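Local coordinates for protein TSSL (Francisella novicida, PDB 4ACK) that is the cytoplasmic domain of a conserved type VI secretion component of the DotU family and probably serves in protein transport linked to virulence, at residues E71-M74 against L75-E78; K5-E8 against I9-I13; Q122-S125 against L126-N130; E48-K52 against Y53-V57. All coordinates share one frame; numbering follows the deposited sequence.

Interaction 1 (E71-M74 against L75-E78)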
# COMPACT_ATOMS: atom_id res chain seq x y z
N GLU A 71 5.03 -0.32 -5.97
CA GLU A 71 4.63 0.09 -7.31
C GLU A 71 5.29 1.42 -7.70
O GLU A 71 5.64 1.68 -8.84
CB GLU A 71 3.11 0.28 -7.40
CG GLU A 71 2.63 0.66 -8.85
CD GLU A 71 1.13 0.70 -8.97
OE1 GLU A 71 0.53 -0.39 -8.82
OE2 GLU A 71 0.56 1.81 -9.17
N LYS A 72 5.36 2.32 -6.72
CA LYS A 72 5.84 3.65 -6.99
C LYS A 72 7.39 3.58 -7.16
O LYS A 72 7.96 4.24 -8.02
CB LYS A 72 5.39 4.62 -5.87
CG LYS A 72 3.86 4.90 -5.88
CD LYS A 72 3.28 4.98 -7.34
CE LYS A 72 1.74 5.19 -7.41
NZ LYS A 72 1.19 4.90 -8.82
N LEU A 73 8.02 2.70 -6.40
CA LEU A 73 9.43 2.52 -6.46
C LEU A 73 9.85 1.83 -7.74
O LEU A 73 10.83 2.26 -8.36
CB LEU A 73 9.95 1.75 -5.24
CG LEU A 73 10.36 2.68 -4.07
CD1 LEU A 73 11.72 3.32 -4.45
CD2 LEU A 73 9.36 3.79 -3.79
N MET A 74 9.11 0.78 -8.13
CA MET A 74 9.37 0.10 -9.40
C MET A 74 9.22 1.05 -10.59
O MET A 74 9.92 0.89 -11.57
CB MET A 74 8.49 -1.12 -9.62
CG MET A 74 8.85 -2.35 -8.80
SD MET A 74 10.61 -2.75 -8.70
CE MET A 74 10.57 -4.48 -9.11
N LEU A 75 8.32 2.02 -10.48
CA LEU A 75 8.06 2.97 -11.53
C LEU A 75 9.16 4.03 -11.61
O LEU A 75 9.59 4.37 -12.71
CB LEU A 75 6.71 3.63 -11.35
CG LEU A 75 6.07 4.03 -12.68
CD1 LEU A 75 5.46 2.82 -13.40
CD2 LEU A 75 5.03 5.12 -12.45
N LEU A 76 9.57 4.57 -10.46
CA LEU A 76 10.80 5.36 -10.34
C LEU A 76 12.04 4.63 -10.90
O LEU A 76 12.74 5.14 -11.78
CB LEU A 76 11.04 5.81 -8.89
CG LEU A 76 12.25 6.75 -8.72
CD1 LEU A 76 11.86 8.17 -9.06
CD2 LEU A 76 12.70 6.66 -7.27
N ARG A 77 12.29 3.42 -10.43
CA ARG A 77 13.28 2.54 -11.04
C ARG A 77 13.14 2.29 -12.56
O ARG A 77 14.11 1.87 -13.21
CB ARG A 77 13.31 1.21 -10.30
CG ARG A 77 14.31 0.17 -10.78
CD ARG A 77 14.14 -1.04 -9.88
NE ARG A 77 15.05 -2.14 -10.15
CZ ARG A 77 14.93 -3.02 -11.14
NH1 ARG A 77 13.93 -2.92 -12.02
NH2 ARG A 77 15.83 -3.98 -11.27
N GLU A 78 11.95 2.51 -13.13
CA GLU A 78 11.77 2.36 -14.58
C GLU A 78 12.15 3.66 -15.31
O GLU A 78 12.71 3.60 -16.40
CB GLU A 78 10.33 1.89 -14.90
CG GLU A 78 9.92 1.80 -16.37
CD GLU A 78 8.40 1.65 -16.54
OE1 GLU A 78 7.83 0.66 -16.01
OE2 GLU A 78 7.78 2.52 -17.18
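M74 and R77, one helical turn apart, run side by side and point the same way, the sulfur of M74 beside the aliphatic part of R77. The touching atoms are M74 SD and R77 CD, 4.1 Å apart. R77 reaches this place because its CG stands anti to the backbone N (chi1 -179°) and the chain stays extended from CG to NE, whereas M74 bends at chi2 and again at chi3. On another face of the turn L73 and L76 meet more loosely, CD1 of L73 lying 4.5 Å from CD2 of L76; both also pack on I20 of helix 4-20, and L73 reaches W86 and I21 as well. All this belongs to the last turns of the long helix 55-79, part of an all-helical domain, and the i to i+4 ladder sets the spacing: L76 N gives K72 O a nearly straight bond of 2.9 Å, and R77 N gives L73 O one of 2.8 Å. The bond from L75 N to E71 O is longer, 3.2 Å. Next to this ladder K72 NZ forms a salt bridge at 3.2 Å with E71 OE2, which offers its anti lone pair. The same lysine donates to D131 O, while the two carboxylate oxygens of E71 accept from the backbone N atoms of Y133 and G134, which fixes the carboxylate against the loop following helix 118-129.

Interaction 2 (K5-E8 against I9-I13)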
# COMPACT_ATOMS: atom_id res chain seq x y z
N LYS A 5 -3.53 5.98 15.53
CA LYS A 5 -2.11 5.85 15.51
C LYS A 5 -1.64 5.04 14.26
O LYS A 5 -0.57 5.30 13.68
CB LYS A 5 -1.75 5.17 16.81
CG LYS A 5 -0.37 4.72 17.00
CD LYS A 5 -0.39 3.99 18.36
CE LYS A 5 0.81 4.36 19.21
NZ LYS A 5 0.60 3.98 20.66
N GLU A 6 -2.45 4.06 13.86
CA GLU A 6 -2.13 3.26 12.69
C GLU A 6 -2.25 4.11 11.45
O GLU A 6 -1.34 4.12 10.59
CB GLU A 6 -3.03 2.02 12.64
CG GLU A 6 -2.68 1.04 13.75
CD GLU A 6 -3.56 1.18 15.03
OE1 GLU A 6 -3.96 2.29 15.45
OE2 GLU A 6 -3.89 0.13 15.61
N ILE A 7 -3.36 4.84 11.34
CA ILE A 7 -3.55 5.70 10.22
C ILE A 7 -2.32 6.62 10.02
O ILE A 7 -1.75 6.69 8.91
CB ILE A 7 -4.85 6.51 10.28
CG1 ILE A 7 -6.07 5.62 10.08
CG2 ILE A 7 -4.87 7.56 9.20
CD1 ILE A 7 -6.13 4.99 8.63
N GLU A 8 -1.86 7.26 11.10
CA GLU A 8 -0.71 8.16 11.01
C GLU A 8 0.48 7.42 10.47
O GLU A 8 1.23 7.94 9.68
CB GLU A 8 -0.34 8.77 12.40
CG GLU A 8 -1.17 10.01 12.84
CD GLU A 8 -0.60 10.68 14.15
OE1 GLU A 8 0.01 9.97 15.00
OE2 GLU A 8 -0.76 11.92 14.30
N ILE A 9 0.72 6.23 10.95
CA ILE A 9 1.81 5.51 10.36
C ILE A 9 1.64 5.30 8.81
O ILE A 9 2.59 5.45 8.05
CB ILE A 9 2.00 4.22 11.06
CG1 ILE A 9 2.39 4.48 12.53
CG2 ILE A 9 3.03 3.38 10.32
CD1 ILE A 9 2.65 3.18 13.33
N ILE A 10 0.43 4.98 8.36
CA ILE A 10 0.17 4.71 6.94
C ILE A 10 0.44 6.02 6.11
O ILE A 10 1.15 5.98 5.12
CB ILE A 10 -1.28 4.18 6.74
CG1 ILE A 10 -1.39 2.75 7.34
CG2 ILE A 10 -1.75 4.32 5.27
CD1 ILE A 10 -2.88 2.34 7.67
N LEU A 11 -0.08 7.15 6.59
CA LEU A 11 0.29 8.50 6.09
C LEU A 11 1.77 8.77 6.08
O LEU A 11 2.29 9.29 5.11
CB LEU A 11 -0.43 9.58 6.88
CG LEU A 11 -1.94 9.52 6.70
CD1 LEU A 11 -2.64 10.61 7.56
CD2 LEU A 11 -2.30 9.68 5.21
N ASP A 12 2.46 8.36 7.12
CA ASP A 12 3.89 8.60 7.15
C ASP A 12 4.63 7.85 6.02
O ASP A 12 5.48 8.44 5.32
CB ASP A 12 4.51 8.32 8.52
CG ASP A 12 5.82 9.06 8.73
OD1 ASP A 12 5.92 10.24 8.31
OD2 ASP A 12 6.76 8.46 9.31
N ILE A 13 4.31 6.56 5.87
CA ILE A 13 4.80 5.75 4.77
C ILE A 13 4.41 6.36 3.44
O ILE A 13 5.23 6.48 2.56
CB ILE A 13 4.31 4.29 4.89
CG1 ILE A 13 5.02 3.67 6.09
CG2 ILE A 13 4.59 3.53 3.61
CD1 ILE A 13 4.27 2.48 6.75
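I7 packs against I10 and L11 on the first turns of helix 4-20, the opening helix of the domain, where a regular i to i+4 ladder holds the side chains in step. I7 and L11 cross obliquely, and the branch of I7 that touches is CG2, 4.1 Å from L11 CD1. The other arm of I7 serves I10: CG1 lies anti to the carbonyl carbon, beside the backbone N (chi1 -70°), and carries CD1 to 4.3 Å from I10 CD1. Both contacts are made methyl to methyl, without close crowding. Through these residues the helix faces its neighbours in the helical bundle: I7 rests on I119 and Q122 of helix 118-129, and I10 touches T123 of that helix as well as I61 and L65 of helix 55-79. The backbone beneath is evenly bonded. L11 N donates to I7 O at 2.9 Å, and I10 N to E6 O at 3.0 Å. I9 lays its CG1 against a carbonyl of the preceding turn, 3.3 Å from K5 O, the same oxygen that accepts from I9 N at 3.2 Å. D12 N continues the ladder to E8 O, 2.9 Å away. E6 is buried, and its carboxylate is answered across the helix interface, OE2 pairing with K52 NZ in a salt bridge, while its side chain also packs on L45 and L49 of helix 30-52.

Interaction 3 (Q122-S125 against L126-N130)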
# COMPACT_ATOMS: atom_id res chain seq x y z
N GLN A 122 -10.17 2.65 4.43
CA GLN A 122 -9.45 3.92 4.42
C GLN A 122 -8.09 3.68 3.82
O GLN A 122 -7.56 4.52 3.13
CB GLN A 122 -9.25 4.47 5.86
CG GLN A 122 -10.58 4.84 6.58
CD GLN A 122 -10.39 5.31 8.05
OE1 GLN A 122 -9.80 4.60 8.89
NE2 GLN A 122 -10.92 6.50 8.36
N THR A 123 -7.49 2.55 4.16
CA THR A 123 -6.22 2.23 3.59
C THR A 123 -6.32 2.06 2.04
O THR A 123 -5.48 2.62 1.31
CB THR A 123 -5.66 1.03 4.26
OG1 THR A 123 -5.52 1.33 5.65
CG2 THR A 123 -4.30 0.70 3.67
N ILE A 124 -7.37 1.37 1.56
CA ILE A 124 -7.57 1.22 0.11
C ILE A 124 -7.84 2.59 -0.50
O ILE A 124 -7.25 2.95 -1.49
CB ILE A 124 -8.71 0.25 -0.30
CG1 ILE A 124 -8.48 -1.16 0.26
CG2 ILE A 124 -8.87 0.20 -1.86
CD1 ILE A 124 -7.21 -1.81 -0.16
N SER A 125 -8.78 3.34 0.08
CA SER A 125 -9.12 4.70 -0.41
C SER A 125 -7.83 5.57 -0.55
O SER A 125 -7.59 6.19 -1.59
CB SER A 125 -10.06 5.38 0.59
OG SER A 125 -10.54 6.57 0.03
N LEU A 126 -6.98 5.52 0.47
CA LEU A 126 -5.75 6.29 0.44
C LEU A 126 -4.83 5.91 -0.70
O LEU A 126 -4.41 6.78 -1.44
CB LEU A 126 -4.97 6.21 1.78
CG LEU A 126 -5.64 7.02 2.95
CD1 LEU A 126 -5.08 6.60 4.30
CD2 LEU A 126 -5.52 8.53 2.80
N ILE A 127 -4.49 4.62 -0.83
CA ILE A 127 -3.59 4.21 -1.91
C ILE A 127 -4.21 4.55 -3.27
O ILE A 127 -3.48 5.02 -4.14
CB ILE A 127 -3.05 2.79 -1.81
CG1 ILE A 127 -4.15 1.76 -2.01
CG2 ILE A 127 -2.37 2.57 -0.45
CD1 ILE A 127 -3.64 0.34 -2.43
N LEU A 128 -5.54 4.47 -3.40
CA LEU A 128 -6.21 4.78 -4.66
C LEU A 128 -6.26 6.31 -4.96
O LEU A 128 -6.24 6.72 -6.13
CB LEU A 128 -7.65 4.16 -4.73
CG LEU A 128 -7.77 2.60 -4.81
CD1 LEU A 128 -9.25 2.11 -4.75
CD2 LEU A 128 -7.11 2.05 -6.06
N HIS A 129 -6.36 7.14 -3.91
CA HIS A 129 -6.26 8.58 -4.06
C HIS A 129 -4.87 9.02 -4.30
O HIS A 129 -4.68 10.09 -4.82
CB HIS A 129 -6.90 9.36 -2.90
CG HIS A 129 -8.37 9.55 -3.09
ND1 HIS A 129 -9.32 8.68 -2.57
CD2 HIS A 129 -9.06 10.45 -3.83
CE1 HIS A 129 -10.52 9.08 -2.94
NE2 HIS A 129 -10.39 10.14 -3.72
N ASN A 130 -3.90 8.21 -3.87
CA ASN A 130 -2.50 8.36 -4.32
C ASN A 130 -2.04 7.59 -5.60
O ASN A 130 -0.84 7.30 -5.76
CB ASN A 130 -1.57 8.13 -3.14
CG ASN A 130 -1.69 9.29 -2.13
OD1 ASN A 130 -1.00 10.30 -2.30
ND2 ASN A 130 -2.68 9.22 -1.21
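S125 O is gripped by two donors of one residue, H129 N at 2.8 Å and H129 ND1 at 3.2 Å. The imidazole N comes from above the carbonyl plane, 51° out of it, while the oxygen itself lies near the plane of the ring, at its edge. The ring bond would restrain the rotation of the imidazole and implies that ND1 carries a proton here. L126 O likewise takes two donors one residue on: it accepts N130 N and, from N130 ND2 at 3.0 Å, a fairly straight bond in the plane of the side-chain amide, though the donor stands above the carbonyl plane. N130 is the first residue to leave helical geometry, and its side chain folds back to bond a carbonyl of the last turn. On the apolar side I124 and L128 lie side by side and point the same way, with I124 CG2 tightly pressed on L128 CD1 at 3.5 Å, closer than usual for carbon atoms. I127 stands with CG1 between its backbone N and carbonyl carbon (chi1 68°), which brings that carbon to 3.4 Å from I124 O. Helix 118-129 is enclosed on several sides: Q122, T123 and L126 meet helix 4-20, I127 reaches P64 and Y68 of helix 55-79, I124 packs on T107 and I110 of helix 99-112, and S125 OG hydrogen-bonds to D153 of helix 143-153, whose I152 and K149 also touch I124 and L128 respectively.

Interaction 4 (E48-K52 against Y53-V57)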
# COMPACT_ATOMS: atom_id res chain seq x y z
N GLU A 48 1.03 -2.95 16.19
CA GLU A 48 -0.13 -2.24 16.72
C GLU A 48 -1.43 -2.86 16.22
O GLU A 48 -2.36 -3.13 17.02
CB GLU A 48 -0.05 -0.76 16.38
CG GLU A 48 -0.95 0.11 17.13
CD GLU A 48 -0.47 0.40 18.61
OE1 GLU A 48 0.66 -0.00 19.02
OE2 GLU A 48 -1.26 1.06 19.32
N LEU A 49 -1.52 -3.14 14.91
CA LEU A 49 -2.79 -3.77 14.40
C LEU A 49 -3.03 -5.13 14.99
O LEU A 49 -4.14 -5.47 15.26
CB LEU A 49 -2.79 -3.93 12.89
CG LEU A 49 -2.80 -2.60 12.17
CD1 LEU A 49 -2.48 -2.93 10.67
CD2 LEU A 49 -4.13 -1.92 12.39
N LEU A 50 -1.97 -5.92 15.19
CA LEU A 50 -2.17 -7.29 15.63
C LEU A 50 -2.58 -7.38 17.13
O LEU A 50 -2.86 -8.48 17.63
CB LEU A 50 -0.91 -8.15 15.37
CG LEU A 50 -0.60 -8.54 13.91
CD1 LEU A 50 0.89 -8.98 13.69
CD2 LEU A 50 -1.60 -9.57 13.37
N GLU A 51 -2.63 -6.22 17.83
CA GLU A 51 -3.10 -6.22 19.21
C GLU A 51 -4.62 -6.34 19.14
O GLU A 51 -5.22 -6.97 20.00
CB GLU A 51 -2.56 -4.99 19.98
CG GLU A 51 -2.97 -4.77 21.49
CD GLU A 51 -3.30 -6.04 22.36
OE1 GLU A 51 -2.39 -6.86 22.64
OE2 GLU A 51 -4.47 -6.16 22.83
N LYS A 52 -5.21 -5.85 18.06
CA LYS A 52 -6.66 -5.80 17.92
C LYS A 52 -7.28 -6.75 16.89
O LYS A 52 -8.42 -7.15 17.04
CB LYS A 52 -7.11 -4.37 17.52
CG LYS A 52 -6.81 -3.30 18.57
CD LYS A 52 -7.07 -1.89 17.97
CE LYS A 52 -5.77 -1.24 17.59
NZ LYS A 52 -5.97 0.20 17.33
N TYR A 53 -6.54 -7.08 15.84
CA TYR A 53 -7.16 -7.63 14.59
C TYR A 53 -6.59 -8.98 14.29
O TYR A 53 -5.47 -9.29 14.72
CB TYR A 53 -6.94 -6.67 13.41
CG TYR A 53 -7.68 -5.37 13.60
CD1 TYR A 53 -9.06 -5.37 13.90
CD2 TYR A 53 -7.01 -4.12 13.52
CE1 TYR A 53 -9.75 -4.17 14.13
CE2 TYR A 53 -7.71 -2.91 13.69
CZ TYR A 53 -9.05 -2.95 14.00
OH TYR A 53 -9.74 -1.75 14.19
N SER A 54 -7.34 -9.80 13.56
CA SER A 54 -6.78 -11.10 13.13
C SER A 54 -5.63 -10.85 12.14
O SER A 54 -5.46 -9.76 11.59
CB SER A 54 -7.82 -11.94 12.41
OG SER A 54 -8.39 -11.21 11.33
N GLU A 55 -4.87 -11.90 11.88
CA GLU A 55 -3.80 -11.86 10.92
C GLU A 55 -4.29 -11.48 9.55
O GLU A 55 -3.58 -10.74 8.84
CB GLU A 55 -3.13 -13.24 10.80
CG GLU A 55 -2.39 -13.68 12.11
CD GLU A 55 -0.96 -14.09 11.82
OE1 GLU A 55 -0.38 -13.54 10.83
OE2 GLU A 55 -0.43 -14.96 12.56
N THR A 56 -5.45 -11.99 9.16
CA THR A 56 -5.99 -11.70 7.80
C THR A 56 -6.31 -10.21 7.66
O THR A 56 -5.90 -9.55 6.69
CB THR A 56 -7.27 -12.54 7.51
OG1 THR A 56 -6.94 -13.92 7.57
CG2 THR A 56 -7.89 -12.22 6.14
N VAL A 57 -7.00 -9.67 8.66
CA VAL A 57 -7.33 -8.22 8.68
C VAL A 57 -6.04 -7.35 8.68
O VAL A 57 -5.92 -6.40 7.92
CB VAL A 57 -8.30 -7.85 9.83
CG1 VAL A 57 -8.40 -6.35 10.00
CG2 VAL A 57 -9.70 -8.48 9.56
O HOH W 1 -3.70 -10.86 16.14
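Both K52 and Y53 carry CG anti to the carbonyl carbon and beside the backbone N (chi1 -64° and -66°), and with Y53 in extended backbone geometry the phenol ring turns back over its predecessor. K52 CB then sits over the middle of one ring face, 3.9 Å from the centroid and only 6° off the normal, a CH-pi contact. L49 comes to the same ring from the edge: the two side chains cross, and L49 CD2 lies in the ring plane, 3.8 Å from Y53 CD2. The backbone joins in, for L49 O accepts both K52 N, at 3.0 Å, and Y53 N, at 2.9 Å, so that one carbonyl takes two donors as Y53 leads into the turn. L50 reaches across this turn, its CD2 4.0 Å from E55 CA. A water ties the two sides together, donating to L50 O at 2.9 Å and to Y53 O at 2.8 Å. S54 follows as the N-cap of helix 55-79, its OG taking a weak bond from V57 N at 3.4 Å. The segment is thus the tight connection between two consecutive helices, and L49 packs on C58, I61 and V62 of the second. Beyond the ring and the methylenes, D3 receives both polar ends, K52 NZ by a salt bridge and Y53 OH by a hydrogen bond. With E6 as a second carboxylate, the lysine charge is probably well balanced, while its aliphatic root packs on the aromatic face.

Overall arrangement
From the N terminus the chain first makes interaction 2 on helix 4-20, then interaction 4 at the turn from helix 30-52 into helix 55-79, interaction 1 near the far end of that same helix, and interaction 3 at the end of helix 118-129. All four are local and in series: none nests in or crosses another, and only interaction 4 spans a turn between helices. Interaction 2 touches both interaction 3, by side-chain packing, and interaction 4, through a salt bridge. Interactions 1 and 4, with centres about 29 Å apart, lie on opposite sides of the chain's centre; K72 of interaction 1 packs against N130 of interaction 3.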